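Local coordinates for protein adenosylmethionine-8-amino-7-oxononanoate aminotransferase (Methanocaldococcus jannaschii, PDB 6ZHK) that probably transfers the amino group of S-adenosyl-L-methionine to 7-keto-8-aminopelargonic acid, a pyridoxal-phosphate-dependent step in the biosynthesis of biotin, at residues I99-K104 / V116-D121; A133-V138 / N321-E326; K181-N186 / A225-C230; G253-C258 / V263-D268. All blocks are in the same frame, centred on the assembly; numbering follows the deposited sequence.

Contacts 1, 3 and 4 all reach the seven-stranded mixed sheet of the large domain; contact 2, its centre about 20 Å from that of contact 1, lies beside the sheet through helix 122-140. Contacts 3 and 4 are the nearest pair, with centres about 12 Å apart, because strands 228-234 and 265-268 are neighbours. Both are nested in the chain loop that contact 2 closes, and both touch its helix. Toward the active site, contact 4 carries Asp268, predicted to bind pyridoxal phosphate. In contact 1 the Tyr118 side chain comes within about 8 Å of Gly336, predicted to bind substrate, and that of Val116 within about 8 Å of the bound magnesium ion.

Contact 1: I99-K104 / V116-D121; sequences ILLAKK and VFYSED
Tyr118 reaches from strand 116-119 to helix 99-104 and brings its phenol oxygen against the backbone of Ala102 and the side chain of Leu101. Its CG stands anti to the carbonyl carbon (chi1 -72°), which carries the ring to the helix. This is the tight part. Tyr118 OH lies 3.4 Å from Leu101 CG and 3.0 Å from Ala102 N, but the angle at that N-H is too poor for a hydrogen bond; the hydroxyl instead bonds to the carbonyl oxygen of Ser98. Leu101 CD2 comes obliquely to the ring, 3.9 Å from Tyr118 CE1. Alanine suits position 102, because a methyl is small enough for the strand to approach: Ala102 CB sits 4.1 Å from Val116 CB. Val116 CG1 lies over one ring face of Tyr118, offset toward the rim.

The looser part is at Lys103, partly exposed and salt-bridged to Asp107, and at Lys104, exposed to solvent; even so, Trp16 of the second subunit packs on Lys103. Val116 makes backbone hydrogen bonds to that subunit. The helix is thus joined to the outermost strand of the sheet within this chain mostly by apolar packing, and the Tyr118 hydroxyl is satisfied by a main-chain carbonyl of the same helix.

Contact 2: A133-V138 / N321-E326; sequences AYQYYV and NQFLGE
Phe323 and Gln322 of the loop 321-326 pack against Gln135 and Tyr136 of helix 133-138. The apolar contacts come first. Gln135 holds CG anti to its backbone N (chi1 -178°) and runs on extended, which carries its chain obliquely across the end of the phenylalanine ring: Gln135 CG is 3.7 Å from Phe323 CE2. Gln322 bends at chi2, and its CG comes obliquely to the tyrosine ring, 3.3 Å from Tyr136 CD1, a close fit.

The polar element is modest, for no hydrogen bond crosses the contact. Gln135 OE1 lies in the plane of the Phe323 ring at its edge, 3.6 Å from CE2, where the slightly positive C-H rim suits an oxygen. An alanine at Gln135 would take away CG, CD and the amide, and the CE2 edge of Phe323 is likely to be left facing a gap. Phe323 CZ meets the backbone at Tyr136 N, 3.8 Å away, in van der Waals contact. Tyr136 OH bonds instead to Glu318, and a type I turn, with Leu324 N bonded to Asn321 O, presents the two loop side chains.

Phe323 also meets Trp22 of the second subunit edge to face, while on helix 122-140 Ala133 and Tyr137 lean on strand 228-234.

Contact 3: K181-N186 / A225-C230; sequences KGYHAN and AEEVFC
Tyr183 and Glu227 are brought together by different first torsions. Tyr183 sets CG anti to its carbonyl carbon (chi1 -58°), sending the ring across toward 225-230, whereas Glu227 places CG in the crowded position between its backbone N and carbonyl carbon (chi1 72°) and then extends. The two side chains meet at about a right angle, and the planes of ring and carboxylate are nearly perpendicular.

Their link is a hydrogen bond in which Tyr183 OH donates to Glu227 OE1 at 2.8 Å. The carboxylate oxygen lies in the plane of the tyrosine ring, at its edge; relative to the carboxylate, the hydroxyl stands above the plane, 59° out of it. A tyrosine suits this place because its rigid ring carries a donor far from the strand, and a glutamate because its long chain offers an acceptor to meet it. The other oxygen, OE2, is bonded to His224 ND1, so both carboxylate oxygens have partners and the group's rotation is likely to be restrained. His224 in turn stacks on the Tyr183 ring, making a small three-residue cluster. The buried Val228 adds light apolar packing at the ring edge, its CG2 4.3 Å from Tyr183 CD2.

Strand 183-185 is the outermost strand at this end of the large-domain sheet within this chain. Strand 147-151 lies between it and strand 228-234, and backbone bonds join Tyr183 to Phe148 and Ser150 and Glu227 to Lys147, so the side-chain pair reaches over it, while helix 211-224 touches Tyr183 through Leu220.

Contact 4: G253-C258 / V263-D268; sequences GVAKAC and VIFILD
Val263 and Cys258 are joined by the one hydrogen bond of the contact: Val263 N donates to Cys258 O at 3.0 Å and nearly straight, 168° at the hydrogen. It ties the start of segment 263-268 to helix 253-258 across the last residues of the helix and the bend that follows.

The apolar contacts centre on Phe265. Its CG stands anti to the backbone N (chi1 179°), which carries the ring to the helix. Val254 CG1 lies over one face, offset toward the rim, and Ala255 CB approaches obliquely, 3.8 Å from Phe265 CD2; a methyl there leaves room for the ring. This is the return half of a beta-alpha-beta crossover: from strand 228-234 the chain passes through two short strands and then helix 250-261 to the parallel neighbour 265-268, in the large domain of a fold-type I pyridoxal-phosphate enzyme.

A sulfur-aromatic contact completes the set. Cys258 SG is 5.0 Å from the centroid of the Phe265 ring and oblique to it, and 3.9 Å from Phe265 CB. Were Phe265 an alanine, the ring would be gone, and Val254, Ala255 and the Cys258 sulfur would probably face a gap between helix and strand. Farther along the strand, Asp268, predicted to bind the cofactor, hydrogen-bonds through OD2 to His156.

Contact 1: I99-K104 / V116-D121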
loop_
_atom_site.group_PDB
_atom_site.type_symbol
_atom_site.label_atom_id
_atom_site.label_comp_id
_atom_site.label_asym_id
_atom_site.label_seq_id
_atom_site.Cartn_x
_atom_site.Cartn_y
_atom_site.Cartn_z
ATOM N N ILE A 99 -5.638 17.759 -5.661
ATOM C CA ILE A 99 -6.560 18.768 -5.149
ATOM C C ILE A 99 -7.868 18.642 -5.910
ATOM O O ILE A 99 -8.954 18.732 -5.305
ATOM C CB ILE A 99 -5.962 20.196 -5.243
ATOM C CG1 ILE A 99 -4.761 20.341 -4.297
ATOM C CG2 ILE A 99 -7.023 21.238 -4.892
ATOM C CD1 ILE A 99 -3.801 21.479 -4.632
ATOM N N LEU A 100 -7.782 18.589 -7.254
ATOM C CA LEU A 100 -9.012 18.500 -8.045
ATOM C C LEU A 100 -9.783 17.219 -7.703
ATOM O O LEU A 100 -11.002 17.190 -7.573
ATOM C CB LEU A 100 -8.648 18.510 -9.532
ATOM C CG LEU A 100 -7.870 19.729 -10.036
ATOM C CD1 LEU A 100 -7.531 19.577 -11.514
ATOM C CD2 LEU A 100 -8.724 20.982 -9.849
ATOM N N LEU A 101 -9.047 16.116 -7.562
ATOM C CA LEU A 101 -9.688 14.864 -7.224
ATOM C C LEU A 101 -10.300 14.898 -5.814
ATOM O O LEU A 101 -11.404 14.318 -5.610
ATOM C CB LEU A 101 -8.617 13.757 -7.293
ATOM C CG LEU A 101 -9.173 12.395 -6.875
ATOM C CD1 LEU A 101 -10.371 11.988 -7.776
ATOM C CD2 LEU A 101 -8.055 11.352 -6.984
ATOM N N ALA A 102 -9.658 15.591 -4.847
ATOM C CA ALA A 102 -10.202 15.531 -3.481
ATOM C C ALA A 102 -11.560 16.253 -3.493
ATOM O O ALA A 102 -12.510 15.816 -2.881
ATOM C CB ALA A 102 -9.264 16.137 -2.441
ATOM N N LYS A 103 -11.634 17.378 -4.206
ATOM C CA LYS A 103 -12.911 18.081 -4.284
ATOM C C LYS A 103 -13.963 17.189 -4.965
ATOM O O LYS A 103 -15.109 17.134 -4.535
ATOM C CB LYS A 103 -12.719 19.398 -5.026
ATOM C CG LYS A 103 -14.039 20.157 -5.293
ATOM C CD LYS A 103 -13.777 21.616 -5.699
ATOM C CE LYS A 103 -15.013 22.350 -6.200
ATOM N NZ LYS A 103 -16.213 21.968 -5.431
ATOM N N LYS A 104 -13.603 16.500 -6.042
ATOM C CA LYS A 104 -14.598 15.663 -6.698
ATOM C C LYS A 104 -15.096 14.556 -5.769
ATOM O O LYS A 104 -16.283 14.228 -5.760
ATOM C CB LYS A 104 -14.025 14.999 -7.951
ATOM C CG LYS A 104 -13.700 15.897 -9.144
ATOM C CD LYS A 104 -14.857 16.688 -9.734
ATOM C CE LYS A 104 -14.532 17.144 -11.160
ATOM N NZ LYS A 104 -15.322 18.347 -11.492
ATOM N N VAL A 116 -10.455 14.074 2.830
ATOM C CA VAL A 116 -9.923 12.979 2.015
ATOM C C VAL A 116 -8.473 12.751 2.447
ATOM O O VAL A 116 -7.699 13.710 2.424
ATOM C CB VAL A 116 -9.947 13.334 0.492
ATOM C CG1 VAL A 116 -9.131 12.322 -0.313
ATOM C CG2 VAL A 116 -11.371 13.359 -0.008
ATOM N N PHE A 117 -8.146 11.516 2.862
ATOM C CA PHE A 117 -6.769 11.152 3.153
ATOM C C PHE A 117 -6.422 10.041 2.164
ATOM O O PHE A 117 -7.026 8.962 2.202
ATOM C CB PHE A 117 -6.682 10.606 4.599
ATOM C CG PHE A 117 -5.265 10.504 5.082
ATOM C CD1 PHE A 117 -4.408 9.524 4.590
ATOM C CD2 PHE A 117 -4.793 11.433 5.990
ATOM C CE1 PHE A 117 -3.060 9.505 4.973
ATOM C CE2 PHE A 117 -3.464 11.398 6.409
ATOM C CZ PHE A 117 -2.600 10.472 5.861
ATOM N N TYR A 118 -5.381 10.242 1.339
ATOM C CA TYR A 118 -5.092 9.306 0.266
ATOM C C TYR A 118 -4.097 8.237 0.699
ATOM O O TYR A 118 -3.273 8.465 1.565
ATOM C CB TYR A 118 -4.369 10.030 -0.874
ATOM C CG TYR A 118 -5.276 10.972 -1.674
ATOM C CD1 TYR A 118 -6.285 10.454 -2.480
ATOM C CD2 TYR A 118 -5.081 12.360 -1.657
ATOM C CE1 TYR A 118 -7.081 11.307 -3.251
ATOM C CE2 TYR A 118 -5.850 13.214 -2.431
ATOM C CZ TYR A 118 -6.873 12.684 -3.198
ATOM O OH TYR A 118 -7.657 13.474 -3.990
ATOM N N SER A 119 -4.163 7.079 0.032
ATOM C CA SER A 119 -3.194 6.004 0.174
ATOM C C SER A 119 -3.215 5.212 -1.136
ATOM O O SER A 119 -3.842 5.653 -2.111
ATOM C CB SER A 119 -3.495 5.117 1.377
ATOM O OG SER A 119 -4.772 4.512 1.295
ATOM N N GLU A 120 -2.554 4.051 -1.167
ATOM C CA GLU A 120 -2.420 3.309 -2.413
ATOM C C GLU A 120 -3.377 2.129 -2.502
ATOM O O GLU A 120 -3.883 1.892 -3.572
ATOM C CB GLU A 120 -0.991 2.804 -2.622
ATOM C CG GLU A 120 -0.065 3.924 -3.052
ATOM C CD GLU A 120 0.253 4.947 -1.981
ATOM O OE1 GLU A 120 0.693 4.519 -0.862
ATOM O OE2 GLU A 120 -0.020 6.155 -2.244
ATOM N N ASP A 121 -3.674 1.436 -1.387
ATOM C CA ASP A 121 -4.409 0.170 -1.452
ATOM C C ASP A 121 -5.533 0.237 -0.422
ATOM O O ASP A 121 -5.379 0.926 0.593
ATOM C CB ASP A 121 -3.518 -1.026 -1.072
ATOM C CG ASP A 121 -2.395 -1.198 -2.082
ATOM O OD1 ASP A 121 -2.634 -0.897 -3.276
ATOM O OD2 ASP A 121 -1.269 -1.628 -1.687
#

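Contact 2: A133-V138 / N321-E326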
loop_
_atom_site.group_PDB
_atom_site.type_symbol
_atom_site.label_atom_id
_atom_site.label_comp_id
_atom_site.label_asym_id
_atom_site.label_seq_id
_atom_site.Cartn_x
_atom_site.Cartn_y
_atom_site.Cartn_z
ATOM N N ALA A 133 -9.668 6.396 13.971
ATOM C CA ALA A 133 -10.750 6.129 14.914
ATOM C C ALA A 133 -10.132 5.981 16.309
ATOM O O ALA A 133 -10.542 6.642 17.234
ATOM C CB ALA A 133 -11.555 4.897 14.527
ATOM N N TYR A 134 -9.006 5.245 16.371
ATOM C CA TYR A 134 -8.346 4.977 17.641
ATOM C C TYR A 134 -7.868 6.304 18.230
ATOM O O TYR A 134 -8.091 6.606 19.438
ATOM C CB TYR A 134 -7.180 3.991 17.477
ATOM C CG TYR A 134 -6.503 3.744 18.825
ATOM C CD1 TYR A 134 -7.070 2.852 19.735
ATOM C CD2 TYR A 134 -5.366 4.456 19.219
ATOM C CE1 TYR A 134 -6.497 2.643 20.995
ATOM C CE2 TYR A 134 -4.824 4.286 20.476
ATOM C CZ TYR A 134 -5.374 3.371 21.350
ATOM O OH TYR A 134 -4.833 3.200 22.607
ATOM N N GLN A 135 -7.150 7.063 17.395
ATOM C CA GLN A 135 -6.520 8.275 17.914
ATOM C C GLN A 135 -7.540 9.377 18.146
ATOM O O GLN A 135 -7.382 10.166 19.086
ATOM C CB GLN A 135 -5.316 8.697 17.076
ATOM C CG GLN A 135 -4.641 9.933 17.676
ATOM C CD GLN A 135 -3.316 10.165 17.018
ATOM O OE1 GLN A 135 -3.052 9.677 15.916
ATOM N NE2 GLN A 135 -2.546 11.060 17.622
ATOM N N TYR A 136 -8.636 9.369 17.378
ATOM C CA TYR A 136 -9.716 10.309 17.665
ATOM C C TYR A 136 -10.091 10.240 19.153
ATOM O O TYR A 136 -10.210 11.273 19.835
ATOM C CB TYR A 136 -10.938 9.973 16.826
ATOM C CG TYR A 136 -12.224 10.679 17.197
ATOM C CD1 TYR A 136 -12.476 12.009 16.825
ATOM C CD2 TYR A 136 -13.193 10.011 17.923
ATOM C CE1 TYR A 136 -13.709 12.628 17.117
ATOM C CE2 TYR A 136 -14.412 10.629 18.232
ATOM C CZ TYR A 136 -14.641 11.943 17.872
ATOM O OH TYR A 136 -15.871 12.513 18.147
ATOM N N TYR A 137 -10.356 9.030 19.653
ATOM C CA TYR A 137 -10.866 8.916 21.013
ATOM C C TYR A 137 -9.776 9.247 22.023
ATOM O O TYR A 137 -10.060 9.843 23.051
ATOM C CB TYR A 137 -11.433 7.522 21.305
ATOM C CG TYR A 137 -12.747 7.268 20.599
ATOM C CD1 TYR A 137 -13.902 7.937 20.992
ATOM C CD2 TYR A 137 -12.828 6.390 19.510
ATOM C CE1 TYR A 137 -15.129 7.705 20.370
ATOM C CE2 TYR A 137 -14.053 6.155 18.896
ATOM C CZ TYR A 137 -15.196 6.804 19.314
ATOM O OH TYR A 137 -16.378 6.560 18.660
ATOM N N VAL A 138 -8.513 8.900 21.725
ATOM C CA VAL A 138 -7.482 9.317 22.651
ATOM C C VAL A 138 -7.476 10.845 22.765
ATOM O O VAL A 138 -7.330 11.415 23.869
ATOM C CB VAL A 138 -6.118 8.839 22.133
ATOM C CG1 VAL A 138 -4.999 9.526 22.883
ATOM C CG2 VAL A 138 -6.009 7.322 22.194
ATOM N N ASN A 321 -11.239 17.255 13.004
ATOM C CA ASN A 321 -10.953 18.409 13.851
ATOM C C ASN A 321 -10.224 18.053 15.140
ATOM O O ASN A 321 -9.565 18.931 15.692
ATOM C CB ASN A 321 -12.242 19.125 14.269
ATOM C CG ASN A 321 -12.857 19.930 13.144
ATOM O OD1 ASN A 321 -12.192 20.250 12.173
ATOM N ND2 ASN A 321 -14.162 20.201 13.206
ATOM N N GLN A 322 -10.371 16.816 15.651
ATOM C CA GLN A 322 -9.686 16.393 16.853
ATOM C C GLN A 322 -8.181 16.458 16.654
ATOM O O GLN A 322 -7.467 16.578 17.637
ATOM C CB GLN A 322 -10.000 14.943 17.276
ATOM C CG GLN A 322 -11.207 14.774 18.178
ATOM C CD GLN A 322 -11.285 15.630 19.433
ATOM O OE1 GLN A 322 -10.304 15.862 20.134
ATOM N NE2 GLN A 322 -12.460 16.157 19.688
ATOM N N PHE A 323 -7.684 16.402 15.399
ATOM C CA PHE A 323 -6.238 16.333 15.176
ATOM C C PHE A 323 -5.626 17.715 14.909
ATOM O O PHE A 323 -4.426 17.838 14.598
ATOM C CB PHE A 323 -5.920 15.432 13.978
ATOM C CG PHE A 323 -6.346 14.002 14.175
ATOM C CD1 PHE A 323 -7.675 13.629 14.071
ATOM C CD2 PHE A 323 -5.392 13.029 14.456
ATOM C CE1 PHE A 323 -8.024 12.286 14.235
ATOM C CE2 PHE A 323 -5.741 11.686 14.658
ATOM C CZ PHE A 323 -7.068 11.301 14.557
ATOM N N LEU A 324 -6.437 18.758 15.086
ATOM C CA LEU A 324 -5.970 20.144 14.946
ATOM C C LEU A 324 -5.369 20.622 16.262
ATOM O O LEU A 324 -5.959 20.398 17.337
ATOM C CB LEU A 324 -7.191 21.017 14.590
ATOM C CG LEU A 324 -7.801 20.716 13.237
ATOM C CD1 LEU A 324 -9.081 21.552 12.987
ATOM C CD2 LEU A 324 -6.795 20.952 12.124
ATOM N N GLY A 325 -4.297 21.408 16.136
ATOM C CA GLY A 325 -3.635 22.036 17.272
ATOM C C GLY A 325 -2.313 22.685 16.855
ATOM O O GLY A 325 -1.996 22.748 15.677
ATOM N N GLU A 326 -1.512 23.127 17.829
ATOM C CA GLU A 326 -0.235 23.727 17.501
ATOM C C GLU A 326 0.737 22.588 17.223
ATOM O O GLU A 326 0.573 21.500 17.769
ATOM C CB GLU A 326 0.215 24.540 18.709
ATOM C CG GLU A 326 -0.515 25.868 18.715
ATOM C CD GLU A 326 0.188 26.841 19.640
ATOM O OE1 GLU A 326 1.392 27.185 19.389
ATOM O OE2 GLU A 326 -0.447 27.216 20.641
#

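Contact 3: K181-N186 / A225-C230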
loop_
_atom_site.group_PDB
_atom_site.type_symbol
_atom_site.label_atom_id
_atom_site.label_comp_id
_atom_site.label_asym_id
_atom_site.label_seq_id
_atom_site.Cartn_x
_atom_site.Cartn_y
_atom_site.Cartn_z
ATOM N N LYS A 181 -7.012 -7.484 19.392
ATOM C CA LYS A 181 -8.208 -8.279 19.570
ATOM C C LYS A 181 -9.463 -7.407 19.659
ATOM O O LYS A 181 -9.450 -6.255 20.086
ATOM C CB LYS A 181 -8.031 -9.209 20.784
ATOM C CG LYS A 181 -6.814 -10.124 20.730
ATOM C CD LYS A 181 -6.872 -11.020 19.488
ATOM C CE LYS A 181 -5.764 -12.076 19.387
ATOM N NZ LYS A 181 -4.422 -11.441 19.412
ATOM N N GLY A 182 -10.609 -8.018 19.379
ATOM C CA GLY A 182 -11.873 -7.292 19.449
ATOM C C GLY A 182 -13.017 -8.296 19.528
ATOM O O GLY A 182 -12.827 -9.390 20.035
ATOM N N TYR A 183 -14.181 -7.938 18.978
ATOM C CA TYR A 183 -15.379 -8.765 19.025
ATOM C C TYR A 183 -15.902 -8.992 17.611
ATOM O O TYR A 183 -15.965 -8.049 16.804
ATOM C CB TYR A 183 -16.462 -8.016 19.792
ATOM C CG TYR A 183 -15.979 -7.679 21.190
ATOM C CD1 TYR A 183 -15.941 -8.677 22.162
ATOM C CD2 TYR A 183 -15.512 -6.415 21.522
ATOM C CE1 TYR A 183 -15.452 -8.421 23.433
ATOM C CE2 TYR A 183 -15.031 -6.130 22.807
ATOM C CZ TYR A 183 -15.023 -7.144 23.763
ATOM O OH TYR A 183 -14.545 -6.993 25.025
ATOM N N HIS A 184 -16.309 -10.225 17.303
ATOM C CA HIS A 184 -16.847 -10.415 15.961
ATOM C C HIS A 184 -18.248 -10.981 16.105
ATOM O O HIS A 184 -18.393 -12.033 16.718
ATOM C CB HIS A 184 -16.026 -11.451 15.214
ATOM C CG HIS A 184 -14.732 -10.931 14.741
ATOM N ND1 HIS A 184 -13.590 -11.022 15.514
ATOM C CD2 HIS A 184 -14.393 -10.285 13.609
ATOM C CE1 HIS A 184 -12.581 -10.483 14.831
ATOM N NE2 HIS A 184 -13.047 -10.036 13.686
ATOM N N ALA A 185 -19.249 -10.268 15.576
ATOM C CA ALA A 185 -20.587 -10.820 15.526
ATOM C C ALA A 185 -20.665 -11.931 14.469
ATOM O O ALA A 185 -19.785 -12.073 13.602
ATOM C CB ALA A 185 -21.553 -9.738 15.227
ATOM N N ASN A 186 -21.768 -12.705 14.515
ATOM C CA ASN A 186 -21.933 -13.736 13.507
ATOM C C ASN A 186 -22.229 -13.073 12.172
ATOM O O ASN A 186 -22.816 -11.991 12.129
ATOM C CB ASN A 186 -23.037 -14.741 13.832
ATOM C CG ASN A 186 -22.653 -15.606 15.007
ATOM O OD1 ASN A 186 -21.546 -16.154 15.046
ATOM N ND2 ASN A 186 -23.567 -15.711 15.961
ATOM N N ALA A 225 -19.623 -0.693 23.827
ATOM C CA ALA A 225 -19.504 0.670 23.344
ATOM C C ALA A 225 -18.334 1.456 23.961
ATOM O O ALA A 225 -17.572 2.084 23.215
ATOM C CB ALA A 225 -20.842 1.386 23.523
ATOM N N GLU A 226 -18.190 1.415 25.306
ATOM C CA GLU A 226 -17.255 2.337 25.940
ATOM C C GLU A 226 -15.842 1.744 25.861
ATOM O O GLU A 226 -14.900 2.384 26.283
ATOM C CB GLU A 226 -17.651 2.642 27.398
ATOM C CG GLU A 226 -18.964 3.449 27.454
ATOM C CD GLU A 226 -19.497 3.900 28.813
ATOM O OE1 GLU A 226 -18.708 4.266 29.686
ATOM O OE2 GLU A 226 -20.723 3.873 29.005
ATOM N N GLU A 227 -15.699 0.541 25.316
ATOM C CA GLU A 227 -14.362 -0.041 25.184
ATOM C C GLU A 227 -13.949 -0.197 23.729
ATOM O O GLU A 227 -12.919 -0.831 23.429
ATOM C CB GLU A 227 -14.226 -1.381 25.912
ATOM C CG GLU A 227 -14.934 -2.556 25.280
ATOM C CD GLU A 227 -15.061 -3.783 26.198
ATOM O OE1 GLU A 227 -14.099 -4.565 26.261
ATOM O OE2 GLU A 227 -16.139 -3.977 26.846
ATOM N N VAL A 228 -14.710 0.399 22.812
ATOM C CA VAL A 228 -14.523 0.092 21.384
ATOM C C VAL A 228 -14.259 1.400 20.632
ATOM O O VAL A 228 -14.913 2.401 20.938
ATOM C CB VAL A 228 -15.798 -0.652 20.907
ATOM C CG1 VAL A 228 -16.191 -0.375 19.465
ATOM C CG2 VAL A 228 -15.681 -2.155 21.180
ATOM N N PHE A 229 -13.266 1.420 19.715
ATOM C CA PHE A 229 -12.993 2.616 18.908
ATOM C C PHE A 229 -13.646 2.608 17.525
ATOM O O PHE A 229 -13.712 3.670 16.876
ATOM C CB PHE A 229 -11.495 2.920 18.825
ATOM C CG PHE A 229 -10.713 1.837 18.133
ATOM C CD1 PHE A 229 -10.645 1.834 16.739
ATOM C CD2 PHE A 229 -10.139 0.787 18.840
ATOM C CE1 PHE A 229 -9.928 0.835 16.070
ATOM C CE2 PHE A 229 -9.384 -0.179 18.173
ATOM C CZ PHE A 229 -9.273 -0.162 16.787
ATOM N N CYS A 230 -14.147 1.447 17.096
ATOM C CA CYS A 230 -14.959 1.450 15.880
ATOM C C CYS A 230 -15.758 0.155 15.723
ATOM O O CYS A 230 -15.526 -0.813 16.444
ATOM C CB CYS A 230 -14.049 1.613 14.665
ATOM S SG CYS A 230 -13.086 0.107 14.304
#

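Contact 4: G253-C258 / V263-D268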
loop_
_atom_site.group_PDB
_atom_site.type_symbol
_atom_site.label_atom_id
_atom_site.label_comp_id
_atom_site.label_asym_id
_atom_site.label_seq_id
_atom_site.Cartn_x
_atom_site.Cartn_y
_atom_site.Cartn_z
ATOM N N GLY A 253 -29.309 -0.363 10.576
ATOM C CA GLY A 253 -29.510 -0.561 12.008
ATOM C C GLY A 253 -28.181 -0.498 12.764
ATOM O O GLY A 253 -28.101 0.028 13.882
ATOM N N VAL A 254 -27.105 -1.007 12.150
ATOM C CA VAL A 254 -25.805 -0.901 12.819
ATOM C C VAL A 254 -25.388 0.570 12.917
ATOM O O VAL A 254 -24.979 1.057 13.960
ATOM C CB VAL A 254 -24.739 -1.746 12.095
ATOM C CG1 VAL A 254 -23.343 -1.401 12.603
ATOM C CG2 VAL A 254 -25.014 -3.239 12.179
ATOM N N ALA A 255 -25.488 1.296 11.819
ATOM C CA ALA A 255 -25.158 2.710 11.849
ATOM C C ALA A 255 -25.958 3.438 12.922
ATOM O O ALA A 255 -25.446 4.325 13.601
ATOM C CB ALA A 255 -25.378 3.301 10.472
ATOM N N LYS A 256 -27.249 3.111 13.049
ATOM C CA LYS A 256 -28.050 3.853 14.006
ATOM C C LYS A 256 -27.543 3.511 15.405
ATOM O O LYS A 256 -27.440 4.391 16.253
ATOM C CB LYS A 256 -29.518 3.448 13.839
ATOM C CG LYS A 256 -30.511 3.965 14.881
ATOM C CD LYS A 256 -31.915 3.516 14.453
ATOM C CE LYS A 256 -33.106 4.210 15.103
ATOM N NZ LYS A 256 -33.309 3.737 16.482
ATOM N N ALA A 257 -27.219 2.234 15.634
ATOM C CA ALA A 257 -26.696 1.792 16.918
ATOM C C ALA A 257 -25.355 2.472 17.222
ATOM O O ALA A 257 -25.126 2.875 18.366
ATOM C CB ALA A 257 -26.584 0.288 16.926
ATOM N N CYS A 258 -24.485 2.622 16.204
ATOM C CA CYS A 258 -23.237 3.364 16.412
ATOM C C CYS A 258 -23.502 4.820 16.806
ATOM O O CYS A 258 -22.893 5.374 17.725
ATOM C CB CYS A 258 -22.362 3.311 15.172
ATOM S SG CYS A 258 -21.733 1.646 14.857
ATOM N N VAL A 263 -20.200 5.366 19.030
ATOM C CA VAL A 263 -19.104 4.616 18.424
ATOM C C VAL A 263 -18.900 5.039 16.958
ATOM O O VAL A 263 -19.850 5.160 16.218
ATOM C CB VAL A 263 -19.334 3.098 18.528
ATOM C CG1 VAL A 263 -18.235 2.265 17.802
ATOM C CG2 VAL A 263 -19.566 2.647 19.975
ATOM N N ILE A 264 -17.646 5.198 16.501
ATOM C CA ILE A 264 -17.324 5.456 15.084
ATOM C C ILE A 264 -17.706 4.237 14.230
ATOM O O ILE A 264 -17.421 3.076 14.578
ATOM C CB ILE A 264 -15.824 5.804 14.901
ATOM C CG1 ILE A 264 -15.571 7.282 15.209
ATOM C CG2 ILE A 264 -15.377 5.504 13.463
ATOM C CD1 ILE A 264 -14.071 7.589 15.359
ATOM N N PHE A 265 -18.354 4.527 13.076
ATOM C CA PHE A 265 -18.711 3.465 12.149
ATOM C C PHE A 265 -17.877 3.652 10.885
ATOM O O PHE A 265 -17.915 4.723 10.263
ATOM C CB PHE A 265 -20.215 3.506 11.802
ATOM C CG PHE A 265 -20.665 2.438 10.821
ATOM C CD1 PHE A 265 -20.108 1.158 10.844
ATOM C CD2 PHE A 265 -21.651 2.694 9.878
ATOM C CE1 PHE A 265 -20.518 0.174 9.951
ATOM C CE2 PHE A 265 -22.055 1.716 8.960
ATOM C CZ PHE A 265 -21.492 0.457 9.010
ATOM N N ILE A 266 -17.065 2.615 10.535
ATOM C CA ILE A 266 -16.241 2.645 9.353
ATOM C C ILE A 266 -16.881 1.761 8.312
ATOM O O ILE A 266 -17.140 0.608 8.604
ATOM C CB ILE A 266 -14.836 2.099 9.711
ATOM C CG1 ILE A 266 -14.242 2.927 10.861
ATOM C CG2 ILE A 266 -14.011 2.086 8.425
ATOM C CD1 ILE A 266 -12.763 2.466 11.181
ATOM N N LEU A 267 -17.120 2.283 7.106
ATOM C CA LEU A 267 -17.656 1.418 6.055
ATOM C C LEU A 267 -16.560 1.243 5.013
ATOM O O LEU A 267 -16.015 2.209 4.463
ATOM C CB LEU A 267 -18.903 2.036 5.432
ATOM C CG LEU A 267 -19.770 1.111 4.577
ATOM C CD1 LEU A 267 -20.436 0.079 5.477
ATOM C CD2 LEU A 267 -20.842 1.935 3.808
ATOM N N ASP A 268 -16.235 -0.047 4.753
ATOM C CA ASP A 268 -15.222 -0.355 3.772
ATOM C C ASP A 268 -15.896 -0.579 2.408
ATOM O O ASP A 268 -16.434 -1.652 2.165
ATOM C CB ASP A 268 -14.439 -1.593 4.229
ATOM C CG ASP A 268 -13.446 -2.075 3.186
ATOM O OD1 ASP A 268 -13.425 -1.487 2.080
ATOM O OD2 ASP A 268 -12.654 -2.986 3.539
#